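Local atomic coordinates of aldo-keto reductase family 1 member C1 (Caenorhabditis elegans, PDB entry 1QWK), a protein that probably catalyses the NADPH-dependent reduction of aldehydes and sugars to alcohols in the manner of an aldose reductase. Residues 82-87 and 117-122; 178-183 and 247-252; 197-202 and 259-264. All coordinates share one frame; numbering follows the deposited sequence.

The three contacts belong to one (beta/alpha)8 barrel. Contact 3 pairs strands seven and eight close to its centre, while contacts 1 and 2 lie on opposite sides of that centre, their own centres 30 Å apart. Contacts 2 and 3 touch, with centres 10 Å apart: L178 O lies 2.6 Å from S200 OG in a probable hydrogen bond, and L250 CB packs on I260 CD1 at 3.8 Å. Contacts 1 and 3 stay about 9 Å apart at their nearest atoms, but both border the predicted active site. The L87 side chain is about 6 Å from that of H114, and the L261 side chain about 6 Å from that of K81.

Contact 1: 82-87 and 117-122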
loop_
_atom_site.group_PDB
_atom_site.type_symbol
_atom_site.label_atom_id
_atom_site.label_comp_id
_atom_site.label_asym_id
_atom_site.label_seq_id
_atom_site.Cartn_x
_atom_site.Cartn_y
_atom_site.Cartn_z
ATOM N N ALA A 82 -3.650 3.718 -10.942
ATOM C CA ALA A 82 -4.350 3.497 -12.206
ATOM C C ALA A 82 -4.615 2.004 -12.364
ATOM O O ALA A 82 -3.727 1.189 -12.125
ATOM C CB ALA A 82 -3.491 4.003 -13.370
ATOM N N TRP A 83 -5.836 1.647 -12.753
ATOM C CA TRP A 83 -6.199 0.245 -12.937
ATOM C C TRP A 83 -5.735 -0.252 -14.314
ATOM O O TRP A 83 -5.252 0.530 -15.135
ATOM C CB TRP A 83 -7.713 0.060 -12.773
ATOM C CG TRP A 83 -8.132 -1.371 -12.665
ATOM C CD1 TRP A 83 -9.146 -1.979 -13.347
ATOM C CD2 TRP A 83 -7.529 -2.391 -11.851
ATOM N NE1 TRP A 83 -9.208 -3.312 -13.015
ATOM C CE2 TRP A 83 -8.230 -3.593 -12.100
ATOM C CE3 TRP A 83 -6.464 -2.403 -10.938
ATOM C CZ2 TRP A 83 -7.900 -4.802 -11.468
ATOM C CZ3 TRP A 83 -6.135 -3.606 -10.309
ATOM C CH2 TRP A 83 -6.852 -4.787 -10.579
ATOM N N THR A 84 -5.890 -1.550 -14.564
ATOM C CA THR A 84 -5.430 -2.165 -15.809
ATOM C C THR A 84 -5.864 -1.543 -17.141
ATOM O O THR A 84 -5.080 -1.512 -18.088
ATOM C CB THR A 84 -5.771 -3.676 -15.820
ATOM O OG1 THR A 84 -7.179 -3.864 -15.625
ATOM C CG2 THR A 84 -5.012 -4.394 -14.711
ATOM N N HIS A 85 -7.094 -1.049 -17.219
ATOM C CA HIS A 85 -7.573 -0.450 -18.458
ATOM C C HIS A 85 -7.027 0.968 -18.645
ATOM O O HIS A 85 -6.999 1.492 -19.759
ATOM C CB HIS A 85 -9.106 -0.432 -18.486
ATOM C CG HIS A 85 -9.724 0.404 -17.409
ATOM N ND1 HIS A 85 -9.468 0.204 -16.071
ATOM C CD2 HIS A 85 -10.598 1.438 -17.474
ATOM C CE1 HIS A 85 -10.156 1.077 -15.356
ATOM N NE2 HIS A 85 -10.850 1.837 -16.184
ATOM N N GLU A 86 -6.579 1.583 -17.557
ATOM C CA GLU A 86 -6.038 2.930 -17.623
ATOM C C GLU A 86 -4.555 2.911 -17.997
ATOM O O GLU A 86 -3.972 3.943 -18.324
ATOM C CB GLU A 86 -6.270 3.636 -16.281
ATOM C CG GLU A 86 -7.750 3.639 -15.894
ATOM C CD GLU A 86 -8.035 4.248 -14.529
ATOM O OE1 GLU A 86 -7.431 3.809 -13.528
ATOM O OE2 GLU A 86 -8.886 5.162 -14.464
ATOM N N LEU A 87 -3.951 1.725 -17.969
ATOM C CA LEU A 87 -2.534 1.571 -18.308
ATOM C C LEU A 87 -2.315 1.509 -19.815
ATOM O O LEU A 87 -1.192 1.678 -20.291
ATOM C CB LEU A 87 -1.987 0.286 -17.687
ATOM C CG LEU A 87 -2.079 0.174 -16.166
ATOM C CD1 LEU A 87 -1.610 -1.213 -15.731
ATOM C CD2 LEU A 87 -1.239 1.260 -15.519
ATOM N N ALA A 117 0.347 -5.166 -15.881
ATOM C CA ALA A 117 -0.400 -5.739 -17.004
ATOM C C ALA A 117 -1.666 -5.002 -17.439
ATOM O O ALA A 117 -2.620 -4.893 -16.671
ATOM C CB ALA A 117 -0.745 -7.182 -16.676
ATOM N N ALA A 118 -1.676 -4.526 -18.684
ATOM C CA ALA A 118 -2.823 -3.800 -19.224
ATOM C C ALA A 118 -3.915 -4.736 -19.752
ATOM O O ALA A 118 -3.631 -5.802 -20.297
ATOM C CB ALA A 118 -2.363 -2.855 -20.339
ATOM N N PHE A 119 -5.164 -4.307 -19.584
ATOM C CA PHE A 119 -6.345 -5.054 -20.026
ATOM C C PHE A 119 -7.332 -4.082 -20.662
ATOM O O PHE A 119 -7.169 -2.864 -20.563
ATOM C CB PHE A 119 -7.052 -5.715 -18.834
ATOM C CG PHE A 119 -6.388 -6.966 -18.323
ATOM C CD1 PHE A 119 -6.964 -8.215 -18.551
ATOM C CD2 PHE A 119 -5.226 -6.899 -17.571
ATOM C CE1 PHE A 119 -6.386 -9.375 -18.033
ATOM C CE2 PHE A 119 -4.640 -8.053 -17.050
ATOM C CZ PHE A 119 -5.225 -9.290 -17.279
ATOM N N ASN A 120 -8.358 -4.618 -21.319
ATOM C CA ASN A 120 -9.386 -3.767 -21.908
ATOM C C ASN A 120 -10.395 -3.500 -20.783
ATOM O O ASN A 120 -10.195 -3.954 -19.661
ATOM C CB ASN A 120 -10.048 -4.464 -23.106
ATOM C CG ASN A 120 -10.811 -5.713 -22.721
ATOM O OD1 ASN A 120 -10.537 -6.338 -21.697
ATOM N ND2 ASN A 120 -11.771 -6.096 -23.560
ATOM N N ASP A 121 -11.465 -2.770 -21.087
ATOM C CA ASP A 121 -12.496 -2.394 -20.111
ATOM C C ASP A 121 -13.042 -3.462 -19.159
ATOM O O ASP A 121 -13.090 -3.248 -17.946
ATOM C CB ASP A 121 -13.681 -1.743 -20.832
ATOM C CG ASP A 121 -13.302 -0.452 -21.538
ATOM O OD1 ASP A 121 -12.363 -0.474 -22.365
ATOM O OD2 ASP A 121 -13.948 0.586 -21.273
ATOM N N ASP A 122 -13.477 -4.601 -19.685
ATOM C CA ASP A 122 -14.033 -5.631 -18.812
ATOM C C ASP A 122 -13.032 -6.737 -18.520
ATOM O O ASP A 122 -13.395 -7.816 -18.043
ATOM C CB ASP A 122 -15.296 -6.225 -19.435
ATOM C CG ASP A 122 -14.992 -7.154 -20.581
ATOM O OD1 ASP A 122 -14.157 -6.791 -21.434
ATOM O OD2 ASP A 122 -15.597 -8.246 -20.629
HETATM O O HOH W 1 -9.602 -3.144 -16.787
HETATM O O HOH W 2 -7.881 -0.233 -22.038
#
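At the C-terminal rim of the TIM barrel, T84 in the loop after strand 77-82 meets F119 on the short strand 118-119 that follows strand 110-113, beside H114, a predicted substrate-binding residue. One direct hydrogen bond joins the backbones: F119 N reaches T84 O at 3.2 Å. Its N-H points nearly straight at the oxygen (166°), yet it comes from above the carbonyl plane instead of along a lone pair. A118 CA adds a C-H...O contact to the same oxygen, and H85 CA makes another to F119 O at 3.2 Å. The T84 side chain stands obliquely against the F119 ring, its CB 3.7 Å from CD2. With OG1 set between the backbone N and the carbonyl carbon (chi1 56°), CG2 swings beside the backbone N and lies only 3.1 Å from A117 O, a buried carbonyl with no polar partner in the model. OG1 turns the other way, over one face of the W83 indole, and shares a water with N120 O. Cut back to alanine, T84 would probably leave that water without its hydroxyl partner and open a gap where CG2 packs against A117 O and F119 CD2. The ring also meets H126 and H307, while W83 meets H114 edge-to-face, which places the contact beside the predicted substrate site. Deeper down, L87 CB rests on A118 CB at 4.1 Å, and L87 packs onward against V134 and F138 of helix 131-143. A second water donates to both H85 O (3.0 Å) and F119 O (3.1 Å).

Contact 2: 178-183 and 247-252; sequences LHLYFP and QVLLRY
L249 is the first residue of the 247-252 segment to meet L180, where helix 245-255 of the TIM barrel, the helix leading into the eighth strand, packs on the loop that leaves the sixth. That loop makes a type I beta turn from H179 to F182, closed by F182 N bonding to H179 O, and L180 sits at its second position. L249 CD2 touches L180 CB at 4.0 Å, the two side chains crossing at about a right angle. The same residues are also tied through the backbone by a water, which accepts from L180 N and donates to L249 O, each at 3.1 Å. Y252 then carries the largest part of the contact. Its CG is anti to the backbone N (chi1 164°), which sends the ring from the helix across to the turn. L180 CD1 lies over one face of that ring, 4.0 Å from its centroid and 19° off the normal, a CH-pi contact, while Y252 CE2 comes to 3.8 Å from L180 CA. V234 of helix 232-241 and L289 of helix 283-289 also pack on L180, making a shared apolar core. At the far end of the ring the phenol is held from outside: Y252 OH hydrogen-bonds E290 OE2, and R256, whose NH1 bonds P183 O, reaches it only weakly. Beside that hydroxyl, P183 CB stands 3.9 Å from Y252 OH.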
loop_
_atom_site.group_PDB
_atom_site.type_symbol
_atom_site.label_atom_id
_atom_site.label_comp_id
_atom_site.label_asym_id
_atom_site.label_seq_id
_atom_site.Cartn_x
_atom_site.Cartn_y
_atom_site.Cartn_z
ATOM N N LEU A 178 4.039 -7.203 1.600
ATOM C CA LEU A 178 5.221 -7.389 2.424
ATOM C C LEU A 178 4.833 -7.486 3.890
ATOM O O LEU A 178 4.216 -6.581 4.448
ATOM C CB LEU A 178 6.217 -6.236 2.221
ATOM C CG LEU A 178 7.629 -6.418 2.801
ATOM C CD1 LEU A 178 8.596 -5.488 2.081
ATOM C CD2 LEU A 178 7.635 -6.155 4.307
ATOM N N HIS A 179 5.184 -8.609 4.500
ATOM C CA HIS A 179 4.906 -8.850 5.908
ATOM C C HIS A 179 5.881 -9.914 6.387
ATOM O O HIS A 179 6.633 -10.464 5.586
ATOM C CB HIS A 179 3.445 -9.278 6.134
ATOM C CG HIS A 179 2.968 -10.367 5.222
ATOM N ND1 HIS A 179 2.633 -10.141 3.905
ATOM C CD2 HIS A 179 2.734 -11.683 5.447
ATOM C CE1 HIS A 179 2.208 -11.267 3.360
ATOM N NE2 HIS A 179 2.259 -12.218 4.275
ATOM N N LEU A 180 5.891 -10.192 7.686
ATOM C CA LEU A 180 6.833 -11.166 8.231
ATOM C C LEU A 180 6.879 -12.492 7.486
ATOM O O LEU A 180 7.963 -13.020 7.221
ATOM C CB LEU A 180 6.537 -11.433 9.706
ATOM C CG LEU A 180 7.538 -12.370 10.400
ATOM C CD1 LEU A 180 8.949 -11.801 10.291
ATOM C CD2 LEU A 180 7.135 -12.536 11.856
ATOM N N TYR A 181 5.710 -13.025 7.145
ATOM C CA TYR A 181 5.643 -14.297 6.439
ATOM C C TYR A 181 5.731 -14.193 4.908
ATOM O O TYR A 181 5.269 -15.070 4.186
ATOM C CB TYR A 181 4.392 -15.067 6.884
ATOM C CG TYR A 181 4.557 -15.766 8.229
ATOM C CD1 TYR A 181 5.674 -15.523 9.038
ATOM C CD2 TYR A 181 3.607 -16.684 8.682
ATOM C CE1 TYR A 181 5.840 -16.180 10.260
ATOM C CE2 TYR A 181 3.764 -17.346 9.903
ATOM C CZ TYR A 181 4.883 -17.091 10.684
ATOM O OH TYR A 181 5.054 -17.752 11.878
ATOM N N PHE A 182 6.333 -13.101 4.437
ATOM C CA PHE A 182 6.589 -12.844 3.012
ATOM C C PHE A 182 7.442 -11.574 3.007
ATOM O O PHE A 182 7.015 -10.513 2.528
ATOM C CB PHE A 182 5.298 -12.627 2.214
ATOM C CG PHE A 182 5.506 -12.707 0.725
ATOM C CD1 PHE A 182 6.017 -13.871 0.143
ATOM C CD2 PHE A 182 5.242 -11.612 -0.091
ATOM C CE1 PHE A 182 6.262 -13.937 -1.229
ATOM C CE2 PHE A 182 5.482 -11.666 -1.466
ATOM C CZ PHE A 182 5.996 -12.831 -2.041
ATOM N N PRO A 183 8.669 -11.680 3.552
ATOM C CA PRO A 183 9.699 -10.649 3.711
ATOM C C PRO A 183 10.140 -9.841 2.502
ATOM O O PRO A 183 10.541 -8.688 2.648
ATOM C CB PRO A 183 10.877 -11.418 4.310
ATOM C CG PRO A 183 10.265 -12.566 4.971
ATOM C CD PRO A 183 9.193 -12.982 4.005
ATOM N N GLN A 247 1.125 -4.393 16.424
ATOM C CA GLN A 247 2.076 -3.288 16.472
ATOM C C GLN A 247 3.493 -3.784 16.198
ATOM O O GLN A 247 4.296 -3.085 15.581
ATOM C CB GLN A 247 1.976 -2.579 17.826
ATOM C CG GLN A 247 0.581 -2.015 18.052
ATOM C CD GLN A 247 0.358 -1.486 19.452
ATOM O OE1 GLN A 247 0.876 -2.028 20.426
ATOM N NE2 GLN A 247 -0.444 -0.434 19.560
ATOM N N VAL A 248 3.794 -5.001 16.637
ATOM C CA VAL A 248 5.112 -5.574 16.399
ATOM C C VAL A 248 5.298 -5.850 14.899
ATOM O O VAL A 248 6.363 -5.580 14.343
ATOM C CB VAL A 248 5.307 -6.880 17.209
ATOM C CG1 VAL A 248 6.599 -7.570 16.792
ATOM C CG2 VAL A 248 5.356 -6.559 18.701
ATOM N N LEU A 249 4.269 -6.382 14.242
ATOM C CA LEU A 249 4.359 -6.657 12.805
ATOM C C LEU A 249 4.533 -5.369 11.999
ATOM O O LEU A 249 5.260 -5.339 11.004
ATOM C CB LEU A 249 3.110 -7.397 12.320
ATOM C CG LEU A 249 2.965 -8.844 12.797
ATOM C CD1 LEU A 249 1.676 -9.423 12.238
ATOM C CD2 LEU A 249 4.166 -9.671 12.340
ATOM N N LEU A 250 3.862 -4.304 12.425
ATOM C CA LEU A 250 3.980 -3.028 11.732
ATOM C C LEU A 250 5.375 -2.445 11.943
ATOM O O LEU A 250 5.992 -1.948 10.998
ATOM C CB LEU A 250 2.916 -2.043 12.231
ATOM C CG LEU A 250 1.469 -2.481 11.976
ATOM C CD1 LEU A 250 0.505 -1.442 12.534
ATOM C CD2 LEU A 250 1.245 -2.671 10.475
ATOM N N ARG A 251 5.878 -2.519 13.174
ATOM C CA ARG A 251 7.205 -1.993 13.477
ATOM C C ARG A 251 8.257 -2.795 12.718
ATOM O O ARG A 251 9.280 -2.256 12.300
ATOM C CB ARG A 251 7.487 -2.051 14.986
ATOM C CG ARG A 251 8.724 -1.265 15.401
ATOM C CD ARG A 251 8.511 0.241 15.245
ATOM N NE ARG A 251 9.723 0.908 14.788
ATOM C CZ ARG A 251 9.847 2.221 14.609
ATOM N NH1 ARG A 251 8.828 3.031 14.853
ATOM N NH2 ARG A 251 10.992 2.725 14.164
ATOM N N TYR A 252 7.998 -4.087 12.537
ATOM C CA TYR A 252 8.920 -4.944 11.801
ATOM C C TYR A 252 9.121 -4.367 10.401
ATOM O O TYR A 252 10.250 -4.163 9.955
ATOM C CB TYR A 252 8.350 -6.359 11.690
ATOM C CG TYR A 252 9.034 -7.200 10.636
ATOM C CD1 TYR A 252 10.288 -7.765 10.869
ATOM C CD2 TYR A 252 8.440 -7.399 9.385
ATOM C CE1 TYR A 252 10.935 -8.506 9.882
ATOM C CE2 TYR A 252 9.079 -8.136 8.391
ATOM C CZ TYR A 252 10.324 -8.684 8.647
ATOM O OH TYR A 252 10.959 -9.407 7.663
HETATM O O HOH W 3 4.823 -7.625 8.973
#

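Contact 3: 197-202 and 259-264; sequences SVTSYA and AILPKS
A259 O is gripped from strand 197-201 by two neighbouring residues: S200 N donates to it at 2.9 Å, almost straight (176°), and T199 CA adds a C-H...O contact at 3.5 Å. One step earlier A259 N donates to V198 O, also at 2.9 Å and in the carbonyl plane. These bonds set strands seven and eight of the TIM barrel side by side and parallel, with T199 against A259 and S200 against I260. The pairing slackens toward the C-terminal end, where L261 N reaches S200 O by a weak, bent bond (129°). Beyond it a water donates to L261 O and accepts from A202 N, bridging the diverging chains. T199, A259 and L261 share one face of the sheet. There T199 puts CG2 anti to its own amide nitrogen and closely against L261 CD1 (3.5 Å), while OG1, beside the A259 methyl at 3.7 Å, takes its hydrogen bond from N173 ND2. On the other face, I260 packs on A253 and L254 of helix 245-255. Two short, straight backbone bonds thus set the register, the T199-L261 touch adds an apolar contact, and together they place the L261 side chain about 6 Å from that of K81 and about 7 Å from that of Y52, respectively the predicted pKa-lowering lysine and the predicted proton donor.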
loop_
_atom_site.group_PDB
_atom_site.type_symbol
_atom_site.label_atom_id
_atom_site.label_comp_id
_atom_site.label_asym_id
_atom_site.label_seq_id
_atom_site.Cartn_x
_atom_site.Cartn_y
_atom_site.Cartn_z
ATOM N N SER A 197 11.667 3.949 -2.939
ATOM C CA SER A 197 11.041 3.714 -1.649
ATOM C C SER A 197 10.121 2.503 -1.786
ATOM O O SER A 197 9.622 2.214 -2.878
ATOM C CB SER A 197 10.246 4.947 -1.184
ATOM O OG SER A 197 9.123 5.193 -2.011
ATOM N N VAL A 198 9.932 1.778 -0.689
ATOM C CA VAL A 198 9.077 0.600 -0.693
ATOM C C VAL A 198 7.919 0.766 0.281
ATOM O O VAL A 198 8.115 1.176 1.427
ATOM C CB VAL A 198 9.864 -0.680 -0.283
ATOM C CG1 VAL A 198 8.930 -1.898 -0.292
ATOM C CG2 VAL A 198 11.036 -0.896 -1.224
ATOM N N THR A 199 6.715 0.467 -0.192
ATOM C CA THR A 199 5.524 0.536 0.639
ATOM C C THR A 199 4.961 -0.868 0.729
ATOM O O THR A 199 4.762 -1.547 -0.284
ATOM C CB THR A 199 4.435 1.457 0.050
ATOM O OG1 THR A 199 4.877 2.819 0.103
ATOM C CG2 THR A 199 3.142 1.318 0.848
ATOM N N SER A 200 4.720 -1.306 1.953
ATOM C CA SER A 200 4.175 -2.626 2.214
ATOM C C SER A 200 2.669 -2.600 2.380
ATOM O O SER A 200 2.145 -1.760 3.113
ATOM C CB SER A 200 4.777 -3.176 3.513
ATOM O OG SER A 200 3.849 -4.017 4.193
ATOM N N TYR A 201 1.968 -3.496 1.691
ATOM C CA TYR A 201 0.530 -3.606 1.916
ATOM C C TYR A 201 0.357 -4.991 2.531
ATOM O O TYR A 201 1.277 -5.812 2.451
ATOM C CB TYR A 201 -0.310 -3.405 0.639
ATOM C CG TYR A 201 -0.230 -4.427 -0.476
ATOM C CD1 TYR A 201 -0.787 -5.704 -0.342
ATOM C CD2 TYR A 201 0.294 -4.069 -1.716
ATOM C CE1 TYR A 201 -0.830 -6.593 -1.426
ATOM C CE2 TYR A 201 0.256 -4.944 -2.798
ATOM C CZ TYR A 201 -0.304 -6.198 -2.652
ATOM O OH TYR A 201 -0.348 -7.049 -3.737
ATOM N N ALA A 202 -0.786 -5.237 3.167
ATOM C CA ALA A 202 -1.050 -6.508 3.847
ATOM C C ALA A 202 0.022 -6.721 4.915
ATOM O O ALA A 202 0.465 -7.843 5.168
ATOM C CB ALA A 202 -1.041 -7.666 2.848
ATOM N N ALA A 259 7.498 1.785 4.162
ATOM C CA ALA A 259 6.364 2.570 4.621
ATOM C C ALA A 259 5.296 1.482 4.765
ATOM O O ALA A 259 5.416 0.415 4.151
ATOM C CB ALA A 259 5.948 3.593 3.572
ATOM N N ILE A 260 4.263 1.730 5.565
ATOM C CA ILE A 260 3.218 0.727 5.778
ATOM C C ILE A 260 1.807 1.255 5.549
ATOM O O ILE A 260 1.544 2.446 5.714
ATOM C CB ILE A 260 3.289 0.145 7.208
ATOM C CG1 ILE A 260 3.128 1.261 8.242
ATOM C CG2 ILE A 260 4.617 -0.593 7.398
ATOM C CD1 ILE A 260 3.172 0.783 9.700
ATOM N N LEU A 261 0.906 0.343 5.181
ATOM C CA LEU A 261 -0.493 0.661 4.902
ATOM C C LEU A 261 -1.483 -0.297 5.563
ATOM O O LEU A 261 -2.131 -1.085 4.880
ATOM C CB LEU A 261 -0.750 0.640 3.390
ATOM C CG LEU A 261 -0.055 1.683 2.524
ATOM C CD1 LEU A 261 -0.366 1.422 1.045
ATOM C CD2 LEU A 261 -0.514 3.074 2.930
ATOM N N PRO A 262 -1.608 -0.250 6.899
ATOM C CA PRO A 262 -2.554 -1.142 7.583
ATOM C C PRO A 262 -3.971 -0.904 7.038
ATOM O O PRO A 262 -4.384 0.247 6.865
ATOM C CB PRO A 262 -2.403 -0.740 9.052
ATOM C CG PRO A 262 -1.965 0.702 8.977
ATOM C CD PRO A 262 -0.953 0.656 7.854
ATOM N N LYS A 263 -4.699 -1.993 6.780
ATOM C CA LYS A 263 -6.056 -1.942 6.214
ATOM C C LYS A 263 -7.212 -1.775 7.201
ATOM O O LYS A 263 -8.350 -1.533 6.791
ATOM C CB LYS A 263 -6.325 -3.205 5.383
ATOM C CG LYS A 263 -6.392 -4.492 6.210
ATOM C CD LYS A 263 -6.832 -5.692 5.379
ATOM C CE LYS A 263 -6.879 -6.969 6.210
ATOM N NZ LYS A 263 -7.353 -8.147 5.420
ATOM N N SER A 264 -6.928 -1.919 8.488
ATOM C CA SER A 264 -7.955 -1.790 9.519
ATOM C C SER A 264 -8.921 -0.638 9.234
ATOM O O SER A 264 -8.504 0.441 8.816
ATOM C CB SER A 264 -7.297 -1.586 10.882
ATOM O OG SER A 264 -6.444 -2.676 11.196
HETATM O O HOH W 4 -2.899 -3.646 3.968
#